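Local coordinates for cutinase-like protein (Cryptococcus sp., PDB 2CZQ), which probably hydrolyses carboxylic ester bonds, as a secreted cutinase-like enzyme of the alpha/beta hydrolase fold, at residues L11-G16 against I43-Y48; A25-M30 against F112-P117; S4-Y9 against N76-L81. All coordinates share one frame; numbering follows the deposited sequence.

Contact 1. Residues L11-G16 against I43-Y48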
ATOM      1  N   LEU A  11       5.892   8.268  -3.605  1.00  4.74           N
ATOM      2  CA  LEU A  11       4.959   7.152  -3.640  1.00  4.97           C
ATOM      3  C   LEU A  11       5.812   5.901  -3.766  1.00  4.95           C
ATOM      4  O   LEU A  11       6.318   5.586  -4.844  1.00  5.39           O
ATOM      5  CB  LEU A  11       3.991   7.302  -4.819  1.00  5.28           C
ATOM      6  CG  LEU A  11       3.278   8.658  -4.926  1.00  5.50           C
ATOM      7  CD1 LEU A  11       2.453   8.740  -6.199  1.00  6.15           C
ATOM      8  CD2 LEU A  11       2.403   8.932  -3.707  1.00  5.89           C
ATOM      9  N   ILE A  12       6.031   5.234  -2.638  1.00  4.82           N
ATOM     10  CA  ILE A  12       6.836   4.025  -2.606  1.00  4.92           C
ATOM     11  C   ILE A  12       5.885   2.871  -2.852  1.00  4.81           C
ATOM     12  O   ILE A  12       4.969   2.646  -2.058  1.00  5.54           O
ATOM     13  CB  ILE A  12       7.538   3.862  -1.234  1.00  5.10           C
ATOM     14  CG1 ILE A  12       8.576   4.971  -1.011  1.00  5.69           C
ATOM     15  CG2 ILE A  12       8.170   2.465  -1.110  1.00  5.76           C
ATOM     16  CD1 ILE A  12       9.184   4.995   0.385  1.00  6.54           C
ATOM     17  N   ASN A  13       6.092   2.153  -3.950  1.00  4.42           N
ATOM     18  CA  ASN A  13       5.207   1.045  -4.281  1.00  4.60           C
ATOM     19  C   ASN A  13       5.970  -0.255  -4.424  1.00  4.71           C
ATOM     20  O   ASN A  13       7.030  -0.304  -5.062  1.00  4.78           O
ATOM     21  CB  ASN A  13       4.354   1.347  -5.524  1.00  5.01           C
ATOM     22  CG  ASN A  13       5.135   1.241  -6.822  1.00  5.13           C
ATOM     23  OD1 ASN A  13       5.020   0.248  -7.545  1.00  5.48           O
ATOM     24  ND2 ASN A  13       5.934   2.260  -7.126  1.00  5.98           N
ATOM     25  N   THR A  14       5.423  -1.297  -3.805  1.00  4.41           N
ATOM     26  CA  THR A  14       6.017  -2.620  -3.816  1.00  4.77           C
ATOM     27  C   THR A  14       5.081  -3.562  -4.562  1.00  4.57           C
ATOM     28  O   THR A  14       3.897  -3.692  -4.224  1.00  4.80           O
ATOM     29  CB  THR A  14       6.276  -3.097  -2.385  1.00  4.83           C
ATOM     30  OG1 THR A  14       7.032  -2.098  -1.691  1.00  4.82           O
ATOM     31  CG2 THR A  14       7.168  -4.334  -2.375  1.00  5.42           C
ATOM     32  N   ARG A  15       5.628  -4.214  -5.581  1.00  4.62           N
ATOM     33  CA  ARG A  15       4.840  -4.942  -6.562  1.00  4.67           C
ATOM     34  C   ARG A  15       4.536  -6.377  -6.148  1.00  4.87           C
ATOM     35  O   ARG A  15       5.068  -6.892  -5.157  1.00  5.00           O
ATOM     36  CB  ARG A  15       5.561  -4.926  -7.907  1.00  4.85           C
ATOM     37  CG  ARG A  15       6.747  -5.864  -7.988  1.00  4.87           C
ATOM     38  CD  ARG A  15       7.663  -5.513  -9.123  1.00  5.29           C
ATOM     39  NE  ARG A  15       8.730  -6.483  -9.350  1.00  5.39           N
ATOM     40  CZ  ARG A  15       9.877  -6.515  -8.687  1.00  5.42           C
ATOM     41  NH1 ARG A  15      10.122  -5.647  -7.712  1.00  5.55           N
ATOM     42  NH2 ARG A  15      10.793  -7.418  -9.006  1.00  6.40           N
ATOM     43  N   GLY A  16       3.667  -7.015  -6.924  1.00  4.79           N
ATOM     44  CA  GLY A  16       3.317  -8.404  -6.709  1.00  5.20           C
ATOM     45  C   GLY A  16       4.272  -9.378  -7.375  1.00  5.15           C
ATOM     46  O   GLY A  16       5.047  -9.020  -8.276  1.00  5.47           O
ATOM     47  N   ILE A  43       7.825   8.514  -7.955  1.00  5.81           N
ATOM     48  CA  ILE A  43       7.352   7.154  -7.762  1.00  5.91           C
ATOM     49  C   ILE A  43       8.578   6.260  -7.608  1.00  5.56           C
ATOM     50  O   ILE A  43       9.385   6.142  -8.535  1.00  6.41           O
ATOM     51  CB  ILE A  43       6.500   6.708  -8.975  1.00  6.22           C
ATOM     52  CG1 ILE A  43       5.273   7.615  -9.148  1.00  6.87           C
ATOM     53  CG2 ILE A  43       6.088   5.244  -8.821  1.00  6.57           C
ATOM     54  CD1 ILE A  43       4.613   7.508 -10.508  1.00  7.42           C
ATOM     55  N   TYR A  44       8.722   5.652  -6.433  1.00  5.24           N
ATOM     56  CA  TYR A  44       9.839   4.763  -6.152  1.00  5.21           C
ATOM     57  C   TYR A  44       9.354   3.327  -6.143  1.00  4.97           C
ATOM     58  O   TYR A  44       8.449   2.982  -5.377  1.00  5.33           O
ATOM     59  CB  TYR A  44      10.508   5.084  -4.807  1.00  5.41           C
ATOM     60  CG  TYR A  44      11.648   4.133  -4.539  1.00  5.21           C
ATOM     61  CD1 TYR A  44      12.838   4.250  -5.249  1.00  6.03           C
ATOM     62  CD2 TYR A  44      11.523   3.081  -3.631  1.00  5.52           C
ATOM     63  CE1 TYR A  44      13.876   3.369  -5.052  1.00  6.05           C
ATOM     64  CE2 TYR A  44      12.562   2.188  -3.423  1.00  5.84           C
ATOM     65  CZ  TYR A  44      13.741   2.342  -4.139  1.00  5.94           C
ATOM     66  OH  TYR A  44      14.803   1.491  -3.971  1.00  6.72           O
ATOM     67  N   ASN A  45       9.975   2.496  -6.974  1.00  4.98           N
ATOM     68  CA  ASN A  45       9.615   1.089  -7.085  1.00  5.40           C
ATOM     69  C   ASN A  45      10.553   0.239  -6.247  1.00  5.15           C
ATOM     70  O   ASN A  45      11.745   0.112  -6.549  1.00  5.76           O
ATOM     71  CB  ASN A  45       9.661   0.633  -8.541  1.00  6.00           C
ATOM     72  CG  ASN A  45       8.995   1.613  -9.480  1.00  5.75           C
ATOM     73  OD1 ASN A  45       7.879   2.074  -9.233  1.00  6.02           O
ATOM     74  ND2 ASN A  45       9.674   1.929 -10.578  1.00  7.58           N
ATOM     75  N   THR A  46      10.020  -0.342  -5.182  1.00  5.20           N
ATOM     76  CA  THR A  46      10.822  -1.152  -4.279  1.00  5.19           C
ATOM     77  C   THR A  46      11.603  -2.213  -5.042  1.00  4.93           C
ATOM     78  O   THR A  46      11.051  -2.913  -5.897  1.00  5.13           O
ATOM     79  CB  THR A  46       9.889  -1.803  -3.281  1.00  5.14           C
ATOM     80  OG1 THR A  46       9.229  -0.759  -2.557  1.00  5.41           O
ATOM     81  CG2 THR A  46      10.651  -2.624  -2.235  1.00  5.80           C
ATOM     82  N   VAL A  47      12.889  -2.329  -4.726  1.00  5.03           N
ATOM     83  CA  VAL A  47      13.753  -3.287  -5.395  1.00  5.48           C
ATOM     84  C   VAL A  47      13.827  -4.573  -4.582  1.00  5.57           C
ATOM     85  O   VAL A  47      14.307  -4.580  -3.448  1.00  5.94           O
ATOM     86  CB  VAL A  47      15.167  -2.721  -5.628  1.00  5.99           C
ATOM     87  CG1 VAL A  47      16.048  -3.760  -6.302  1.00  6.76           C
ATOM     88  CG2 VAL A  47      15.099  -1.457  -6.471  1.00  6.73           C
ATOM     89  N   TYR A  48      13.318  -5.647  -5.172  1.00  5.46           N
ATOM     90  CA  TYR A  48      13.415  -6.991  -4.615  1.00  5.54           C
ATOM     91  C   TYR A  48      13.010  -7.970  -5.697  1.00  5.47           C
ATOM     92  O   TYR A  48      12.604  -7.562  -6.785  1.00  5.78           O
ATOM     93  CB  TYR A  48      12.595  -7.152  -3.322  1.00  5.65           C
ATOM     94  CG  TYR A  48      11.102  -7.383  -3.453  1.00  5.11           C
ATOM     95  CD1 TYR A  48      10.278  -6.520  -4.180  1.00  5.55           C
ATOM     96  CD2 TYR A  48      10.504  -8.450  -2.779  1.00  5.43           C
ATOM     97  CE1 TYR A  48       8.900  -6.750  -4.262  1.00  5.44           C
ATOM     98  CE2 TYR A  48       9.140  -8.682  -2.849  1.00  5.61           C
ATOM     99  CZ  TYR A  48       8.347  -7.834  -3.585  1.00  5.55           C
ATOM    100  OH  TYR A  48       6.998  -8.083  -3.631  1.00  6.33           O
TER
HETATM  101  O   HOH W   1       8.435  -3.558  -6.379  1.00  5.39           O
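The guanidinium of Arg15 meets the Tyr48 carbonyl at its edge: NH2 bonds to Tyr48 O at 2.9 Å, 17° out of the guanidinium plane. CG set between backbone N and carbonyl carbon (chi1 75°) and a chain extended to NE carry it there. Water 1 lies at the same group's edge, accepting from Arg15 N and NH1 and donating to Thr46 O, while NE bonds to Glu19 O. The Tyr48 ring has Arg15 O in its plane, its OH donating to that oxygen at 2.7 Å; Thr14 CG2 approaches obliquely. Ile12 CG2 meets the edge of the Tyr44 ring. The Asn13 and Asn45 side chains run alongside each other, amide planes 77° apart, Asn13 ND2 donating in plane to a lone pair of Asn45 OD1 at 2.9 Å. Ile12, Asn13, Tyr44 and Asn45 sit on parallel strands 9-14 and 41-45 of the alpha/beta hydrolase sheet, joined by a beta-alpha-beta crossover through helix 28-37; Arg15 and Tyr48 follow in loops. Backbone bonds include Asn13 N to Tyr44 O and Thr46 N to Asn13 O. At the end of strand 9-14, Thr14 OG1 hydrogen-bonds Thr46 OG1, just past strand 41-45, at 2.7 Å, either donating; both side chains touch Ile63 of helix 57-73.

Contact 2. Residues A25-M30 against F112-P117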
ATOM      1  N   ALA A  25       1.645  -2.653 -11.715  1.00  5.56           N
ATOM      2  CA  ALA A  25       0.415  -2.372 -12.438  1.00  5.83           C
ATOM      3  C   ALA A  25      -0.698  -1.963 -11.477  1.00  5.82           C
ATOM      4  O   ALA A  25      -1.617  -1.247 -11.869  1.00  6.29           O
ATOM      5  CB  ALA A  25      -0.010  -3.578 -13.248  1.00  6.45           C
ATOM      6  N   GLY A  26      -0.612  -2.411 -10.224  1.00  5.68           N
ATOM      7  CA  GLY A  26      -1.605  -2.065  -9.224  1.00  5.76           C
ATOM      8  C   GLY A  26      -1.754  -0.580  -8.943  1.00  5.44           C
ATOM      9  O   GLY A  26      -2.806  -0.163  -8.470  1.00  5.56           O
ATOM     10  N   PHE A  27      -0.713   0.212  -9.220  1.00  5.26           N
ATOM     11  CA  PHE A  27      -0.720   1.631  -8.851  1.00  5.24           C
ATOM     12  C   PHE A  27      -0.495   2.586 -10.001  1.00  5.61           C
ATOM     13  O   PHE A  27      -0.498   3.790  -9.802  1.00  5.44           O
ATOM     14  CB  PHE A  27       0.279   1.903  -7.718  1.00  5.53           C
ATOM     15  CG  PHE A  27       0.169   0.906  -6.627  1.00  4.97           C
ATOM     16  CD1 PHE A  27      -0.960   0.888  -5.817  1.00  5.46           C
ATOM     17  CD2 PHE A  27       1.122  -0.088  -6.472  1.00  5.25           C
ATOM     18  CE1 PHE A  27      -1.119  -0.082  -4.844  1.00  5.32           C
ATOM     19  CE2 PHE A  27       0.979  -1.064  -5.493  1.00  5.63           C
ATOM     20  CZ  PHE A  27      -0.147  -1.066  -4.679  1.00  5.61           C
ATOM     21  N   ARG A  28      -0.318   2.068 -11.209  1.00  6.03           N
ATOM     22  CA  ARG A  28       0.058   2.923 -12.331  1.00  6.74           C
ATOM     23  C   ARG A  28      -0.934   4.063 -12.570  1.00  6.40           C
ATOM     24  O   ARG A  28      -0.538   5.225 -12.690  1.00  6.56           O
ATOM     25  CB  ARG A  28       0.210   2.083 -13.600  0.50  7.57           C
ATOM     26  CG  ARG A  28       1.016   2.741 -14.708  0.50  9.40           C
ATOM     27  CD  ARG A  28       1.354   1.819 -15.881  0.50 11.95           C
ATOM     28  NE  ARG A  28       1.467   0.414 -15.486  0.50 14.44           N
ATOM     29  CZ  ARG A  28       2.519  -0.363 -15.730  0.50 15.42           C
ATOM     30  NH1 ARG A  28       3.579   0.112 -16.373  0.50 16.28           N
ATOM     31  NH2 ARG A  28       2.512  -1.626 -15.326  0.50 16.28           N
ATOM     32  N   THR A  29      -2.220   3.742 -12.649  1.00  6.06           N
ATOM     33  CA  THR A  29      -3.206   4.772 -12.922  1.00  6.33           C
ATOM     34  C   THR A  29      -3.296   5.778 -11.784  1.00  5.58           C
ATOM     35  O   THR A  29      -3.158   6.980 -12.011  1.00  5.87           O
ATOM     36  CB  THR A  29      -4.554   4.143 -13.240  1.00  6.52           C
ATOM     37  OG1 THR A  29      -4.435   3.489 -14.507  1.00  7.52           O
ATOM     38  CG2 THR A  29      -5.627   5.213 -13.459  1.00  7.39           C
ATOM     39  N   MET A  30      -3.485   5.301 -10.559  1.00  5.54           N
ATOM     40  CA  MET A  30      -3.617   6.238  -9.452  1.00  5.58           C
ATOM     41  C   MET A  30      -2.379   7.116  -9.323  1.00  5.22           C
ATOM     42  O   MET A  30      -2.492   8.300  -9.015  1.00  5.36           O
ATOM     43  CB  MET A  30      -3.944   5.537  -8.132  1.00  5.59           C
ATOM     44  CG  MET A  30      -2.824   4.688  -7.538  1.00  5.46           C
ATOM     45  SD  MET A  30      -3.326   3.829  -6.043  1.00  5.18           S
ATOM     46  CE  MET A  30      -4.413   2.560  -6.720  1.00  5.44           C
ATOM     47  N   PHE A 112      -1.482   2.336   1.507  1.00  4.53           N
ATOM     48  CA  PHE A 112      -2.538   1.878   0.625  1.00  4.53           C
ATOM     49  C   PHE A 112      -2.186   0.489   0.123  1.00  4.26           C
ATOM     50  O   PHE A 112      -1.178   0.306  -0.563  1.00  4.92           O
ATOM     51  CB  PHE A 112      -2.701   2.855  -0.540  1.00  4.85           C
ATOM     52  CG  PHE A 112      -3.810   2.485  -1.475  1.00  5.23           C
ATOM     53  CD1 PHE A 112      -5.125   2.853  -1.209  1.00  6.06           C
ATOM     54  CD2 PHE A 112      -3.541   1.747  -2.624  1.00  6.16           C
ATOM     55  CE1 PHE A 112      -6.147   2.488  -2.073  1.00  6.91           C
ATOM     56  CE2 PHE A 112      -4.556   1.382  -3.491  1.00  7.47           C
ATOM     57  CZ  PHE A 112      -5.857   1.753  -3.218  1.00  7.35           C
ATOM     58  N   LEU A 113      -3.014  -0.483   0.484  1.00  4.42           N
ATOM     59  CA  LEU A 113      -2.756  -1.888   0.182  1.00  4.52           C
ATOM     60  C   LEU A 113      -3.857  -2.454  -0.686  1.00  4.45           C
ATOM     61  O   LEU A 113      -5.026  -2.108  -0.504  1.00  4.85           O
ATOM     62  CB  LEU A 113      -2.668  -2.708   1.475  1.00  4.80           C
ATOM     63  CG  LEU A 113      -1.724  -2.178   2.557  1.00  4.98           C
ATOM     64  CD1 LEU A 113      -1.889  -2.951   3.846  1.00  6.31           C
ATOM     65  CD2 LEU A 113      -0.274  -2.207   2.091  1.00  6.01           C
ATOM     66  N   ILE A 114      -3.483  -3.317  -1.630  1.00  4.58           N
ATOM     67  CA  ILE A 114      -4.447  -4.058  -2.437  1.00  4.74           C
ATOM     68  C   ILE A 114      -4.069  -5.526  -2.472  1.00  4.38           C
ATOM     69  O   ILE A 114      -2.890  -5.880  -2.572  1.00  4.55           O
ATOM     70  CB  ILE A 114      -4.570  -3.499  -3.884  1.00  4.93           C
ATOM     71  CG1 ILE A 114      -3.196  -3.139  -4.463  1.00  5.14           C
ATOM     72  CG2 ILE A 114      -5.514  -2.307  -3.913  1.00  5.56           C
ATOM     73  CD1 ILE A 114      -3.203  -2.887  -5.960  1.00  5.69           C
ATOM     74  N   GLY A 115      -5.073  -6.390  -2.377  1.00  4.62           N
ATOM     75  CA  GLY A 115      -4.825  -7.822  -2.436  1.00  4.92           C
ATOM     76  C   GLY A 115      -3.850  -8.304  -1.371  1.00  4.67           C
ATOM     77  O   GLY A 115      -2.917  -9.056  -1.653  1.00  4.94           O
ATOM     78  N   ASN A 116      -4.080  -7.875  -0.136  1.00  4.66           N
ATOM     79  CA  ASN A 116      -3.132  -8.071   0.956  1.00  4.63           C
ATOM     80  C   ASN A 116      -3.191  -9.474   1.557  1.00  4.58           C
ATOM     81  O   ASN A 116      -4.194  -9.827   2.169  1.00  4.55           O
ATOM     82  CB  ASN A 116      -3.455  -7.038   2.039  1.00  4.96           C
ATOM     83  CG  ASN A 116      -2.511  -7.088   3.212  1.00  4.59           C
ATOM     84  OD1 ASN A 116      -1.433  -7.690   3.154  1.00  5.11           O
ATOM     85  ND2 ASN A 116      -2.910  -6.434   4.300  1.00  5.26           N
ATOM     86  N   PRO A 117      -2.126 -10.273   1.441  1.00  4.39           N
ATOM     87  CA  PRO A 117      -2.112 -11.592   2.089  1.00  4.76           C
ATOM     88  C   PRO A 117      -2.266 -11.483   3.608  1.00  4.55           C
ATOM     89  O   PRO A 117      -2.707 -12.439   4.245  1.00  4.93           O
ATOM     90  CB  PRO A 117      -0.724 -12.141   1.746  1.00  5.38           C
ATOM     91  CG  PRO A 117      -0.291 -11.382   0.531  1.00  5.37           C
ATOM     92  CD  PRO A 117      -0.865 -10.013   0.721  1.00  4.73           C
TER
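Gly26 O accepts a hydrogen bond from the side-chain amide of Gln190 while Ile114 CD1 rests against the same oxygen at 3.7 Å. The carbonyl side of that amide receives Met30 N, so Gln190, on helix 187-200, ties the turn before helix 28-37 to the helix's first turn. Between 25-30 and 112-117 themselves the contact is made by apolar side chains and one sulfur. Phe27, the N-cap residue, brings its ring edge to the edge of the Phe112 ring, CE1 lying 3.8 Å from Phe112 CD2; the two side chains slide past each other in opposite directions and do not stack. Ile114 comes at Phe27 from the other way, its CD1 3.7 Å from Phe27 CE1 and oblique to the ring. Met30 reaches Phe112 through an extended chi2 and a bend at chi3 (73°), which turns the methyl back so that CE sits 3.4 Å from Phe112 CE2. Its sulfur makes an oblique Met-aromatic contact, SD being 4.3 Å from the ring centroid and 35° off the normal, and the same sulfur lies at the edge of Phe27. The cluster fills the layer between helix 28-37 and strand 108-114, beside Gln82 and Tyr84 of the strand that leads to the probable nucleophile elbow. Chemically, dispersion and shape bind the two segments, while Gly26 O and Met30 N are satisfied by Gln190.

Contact 3. Residues S4-Y9 against N76-L81; sequences SACPQY and NVCYIL
Cys6 and Cys78 both hold SG anti to the carbonyl carbon and beside the backbone N (chi1 -64° and -58°), and this brings the two sulfurs together in a disulfide with SG to SG at 2.0 Å. The bridge turns in the left-handed sense, chi3 -85°, close to the relaxed right-angled value. Two residues after Cys6, Gln8 O accepts two bonds: Cys78 N donates to it at 3.2 Å in a nearly straight bond, and water 3 donates to it at 2.7 Å. That water also donates to Asn76 O at 2.7 Å, and water 2 links Asn76 O (2.8 Å) with Ala5 O (2.7 Å), so two waters bridge the approaching loops. Val77 turns CG2 to Gln8, 3.7 Å from its carbonyl O, while the amide end of Gln8 bonds to Asn74. Tyr9 pairs with Cys78 as parallel strand neighbours: Tyr9 CA makes a CA-H...O contact with Cys78 O at 3.1 Å, and their CB atoms lie on one face of the sheet, where Leu201 also touches both residues and Cys6. The Tyr9 ring leads away toward helix 28-37, whose residues Ile34 and Thr35 it touches, and its OH bonds to Leu38 O just past the helix. Here strands 9-14 and 78-84 of the alpha/beta hydrolase sheet begin. A covalent link, one direct backbone bond and water bridges thus fasten the N-terminal loop where the strand pairing starts, and the disulfide probably limits its fraying.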
ATOM      1  N   SER A   4       1.120  22.431   0.870  1.00 12.20           N
ATOM      2  CA  SER A   4       1.933  23.050   1.914  1.00 12.75           C
ATOM      3  C   SER A   4       2.424  22.014   2.924  1.00 12.06           C
ATOM      4  O   SER A   4       3.535  22.120   3.437  1.00 12.42           O
ATOM      5  CB  SER A   4       1.178  24.180   2.623  1.00 13.57           C
ATOM      6  OG  SER A   4      -0.144  23.798   2.934  1.00 16.27           O
ATOM      7  N   ALA A   5       1.596  21.008   3.194  1.00 11.20           N
ATOM      8  CA  ALA A   5       1.973  19.936   4.106  1.00 10.51           C
ATOM      9  C   ALA A   5       3.104  19.091   3.528  1.00  9.55           C
ATOM     10  O   ALA A   5       3.988  18.648   4.264  1.00  9.94           O
ATOM     11  CB  ALA A   5       0.774  19.065   4.418  1.00 11.04           C
ATOM     12  N   CYS A   6       3.073  18.888   2.210  1.00  8.63           N
ATOM     13  CA  CYS A   6       3.989  17.968   1.541  1.00  7.93           C
ATOM     14  C   CYS A   6       4.485  18.512   0.201  1.00  7.87           C
ATOM     15  O   CYS A   6       4.079  18.009  -0.849  1.00  7.60           O
ATOM     16  CB  CYS A   6       3.297  16.618   1.321  1.00  7.65           C
ATOM     17  SG  CYS A   6       2.875  15.764   2.850  1.00  7.52           S
ATOM     18  N   PRO A   7       5.359  19.525   0.213  1.00  8.05           N
ATOM     19  CA  PRO A   7       5.918  20.053  -1.039  1.00  8.02           C
ATOM     20  C   PRO A   7       6.751  19.033  -1.824  1.00  7.37           C
ATOM     21  O   PRO A   7       6.901  19.187  -3.035  1.00  7.52           O
ATOM     22  CB  PRO A   7       6.791  21.225  -0.568  1.00  8.80           C
ATOM     23  CG  PRO A   7       6.263  21.591   0.774  1.00  9.40           C
ATOM     24  CD  PRO A   7       5.826  20.299   1.381  1.00  8.47           C
ATOM     25  N   GLN A   8       7.293  18.030  -1.138  1.00  6.69           N
ATOM     26  CA  GLN A   8       7.981  16.917  -1.769  1.00  6.16           C
ATOM     27  C   GLN A   8       7.433  15.634  -1.174  1.00  5.95           C
ATOM     28  O   GLN A   8       7.265  15.525   0.047  1.00  6.28           O
ATOM     29  CB  GLN A   8       9.487  16.991  -1.541  1.00  6.45           C
ATOM     30  CG  GLN A   8      10.254  15.899  -2.263  1.00  6.33           C
ATOM     31  CD  GLN A   8      11.744  16.034  -2.072  1.00  6.46           C
ATOM     32  OE1 GLN A   8      12.230  16.110  -0.944  1.00  7.46           O
ATOM     33  NE2 GLN A   8      12.478  16.068  -3.171  1.00  7.31           N
ATOM     34  N   TYR A   9       7.157  14.663  -2.032  1.00  5.57           N
ATOM     35  CA  TYR A   9       6.665  13.383  -1.550  1.00  5.36           C
ATOM     36  C   TYR A   9       7.097  12.250  -2.463  1.00  5.23           C
ATOM     37  O   TYR A   9       7.429  12.462  -3.630  1.00  5.68           O
ATOM     38  CB  TYR A   9       5.134  13.405  -1.390  1.00  5.73           C
ATOM     39  CG  TYR A   9       4.404  13.541  -2.700  1.00  5.38           C
ATOM     40  CD1 TYR A   9       4.119  14.799  -3.229  1.00  5.87           C
ATOM     41  CD2 TYR A   9       4.020  12.416  -3.424  1.00  5.70           C
ATOM     42  CE1 TYR A   9       3.465  14.932  -4.443  1.00  5.96           C
ATOM     43  CE2 TYR A   9       3.365  12.531  -4.634  1.00  5.81           C
ATOM     44  CZ  TYR A   9       3.093  13.789  -5.142  1.00  6.02           C
ATOM     45  OH  TYR A   9       2.458  13.883  -6.354  1.00  6.38           O
ATOM     46  N   ASN A  76      11.431  16.892   6.043  1.00  7.67           N
ATOM     47  CA  ASN A  76      10.024  17.210   5.861  1.00  8.02           C
ATOM     48  C   ASN A  76       9.354  16.483   4.700  1.00  7.54           C
ATOM     49  O   ASN A  76       8.211  16.776   4.365  1.00  8.39           O
ATOM     50  CB  ASN A  76       9.861  18.723   5.732  1.00  8.79           C
ATOM     51  CG  ASN A  76      10.400  19.447   6.938  1.00 10.15           C
ATOM     52  OD1 ASN A  76       9.885  19.285   8.039  1.00 12.32           O
ATOM     53  ND2 ASN A  76      11.465  20.213   6.751  1.00 11.15           N
ATOM     54  N   VAL A  77      10.054  15.525   4.101  1.00  7.08           N
ATOM     55  CA  VAL A  77       9.476  14.734   3.021  1.00  6.60           C
ATOM     56  C   VAL A  77       8.294  13.900   3.527  1.00  6.49           C
ATOM     57  O   VAL A  77       8.264  13.475   4.688  1.00  7.32           O
ATOM     58  CB  VAL A  77      10.547  13.844   2.328  1.00  7.21           C
ATOM     59  CG1 VAL A  77      11.022  12.710   3.233  1.00  7.89           C
ATOM     60  CG2 VAL A  77      10.047  13.306   0.985  1.00  7.85           C
ATOM     61  N   CYS A  78       7.315  13.691   2.650  1.00  5.94           N
ATOM     62  CA  CYS A  78       6.164  12.846   2.943  1.00  6.14           C
ATOM     63  C   CYS A  78       6.184  11.587   2.097  1.00  5.60           C
ATOM     64  O   CYS A  78       6.674  11.596   0.969  1.00  6.03           O
ATOM     65  CB  CYS A  78       4.887  13.593   2.630  1.00  6.25           C
ATOM     66  SG  CYS A  78       4.686  15.134   3.534  1.00  7.30           S
ATOM     67  N   TYR A  79       5.600  10.519   2.632  1.00  5.48           N
ATOM     68  CA  TYR A  79       5.480   9.258   1.911  1.00  5.41           C
ATOM     69  C   TYR A  79       4.061   8.733   1.884  1.00  5.16           C
ATOM     70  O   TYR A  79       3.309   8.880   2.862  1.00  5.29           O
ATOM     71  CB  TYR A  79       6.340   8.182   2.573  1.00  5.71           C
ATOM     72  CG  TYR A  79       7.799   8.523   2.621  1.00  5.73           C
ATOM     73  CD1 TYR A  79       8.577   8.471   1.474  1.00  6.55           C
ATOM     74  CD2 TYR A  79       8.401   8.915   3.808  1.00  6.18           C
ATOM     75  CE1 TYR A  79       9.917   8.793   1.502  1.00  6.75           C
ATOM     76  CE2 TYR A  79       9.751   9.245   3.853  1.00  6.72           C
ATOM     77  CZ  TYR A  79      10.501   9.180   2.690  1.00  6.37           C
ATOM     78  OH  TYR A  79      11.838   9.489   2.704  1.00  6.66           O
ATOM     79  N   ILE A  80       3.722   8.080   0.776  1.00  4.94           N
ATOM     80  CA  ILE A  80       2.624   7.117   0.752  1.00  4.98           C
ATOM     81  C   ILE A  80       3.266   5.771   0.441  1.00  4.85           C
ATOM     82  O   ILE A  80       4.043   5.658  -0.509  1.00  5.20           O
ATOM     83  CB  ILE A  80       1.574   7.452  -0.332  1.00  5.33           C
ATOM     84  CG1 ILE A  80       1.002   8.868  -0.157  1.00  5.97           C
ATOM     85  CG2 ILE A  80       0.467   6.385  -0.359  1.00  6.03           C
ATOM     86  CD1 ILE A  80       0.167   9.086   1.100  1.00  6.27           C
ATOM     87  N   LEU A  81       2.963   4.758   1.247  1.00  4.58           N
ATOM     88  CA  LEU A  81       3.430   3.400   0.981  1.00  4.88           C
ATOM     89  C   LEU A  81       2.309   2.599   0.338  1.00  4.88           C
ATOM     90  O   LEU A  81       1.203   2.537   0.881  1.00  5.78           O
ATOM     91  CB  LEU A  81       3.885   2.698   2.263  1.00  5.22           C
ATOM     92  CG  LEU A  81       4.875   3.450   3.153  1.00  5.29           C
ATOM     93  CD1 LEU A  81       5.295   2.574   4.323  1.00  6.33           C
ATOM     94  CD2 LEU A  81       6.085   3.944   2.370  1.00  5.67           C
TER
HETATM   95  O   HOH W   2       6.562  18.908   5.024  1.00 15.39           O
HETATM   96  O   HOH W   3       7.335  17.435   1.913  1.00 11.61           O

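Overall arrangement
All three contacts reach one parallel sheet with strand order 41-45, 9-14, 78-84, 108-114, 157-160, 126-127. Contact 1 joins the first two strands, contact 3 ties the start of 9-14 to that of 78-84, and contact 2 packs the beginning of helix 28-37 on 108-114. Centres of contacts 1 and 2 lie about 10 Å apart, 1 and 3 about 17 Å, 2 and 3 about 19 Å. Along the chain contact 1 falls between the segments of contact 3; contact 2 alternates with both. Phe27 packs on Asn13, Ile12 on Tyr79 and Leu81, and Phe112 N probably hydrogen-bonds to Leu81 O. Tyr48 and Ile114 lie near the probable Ser-His-Asp triad without touching it.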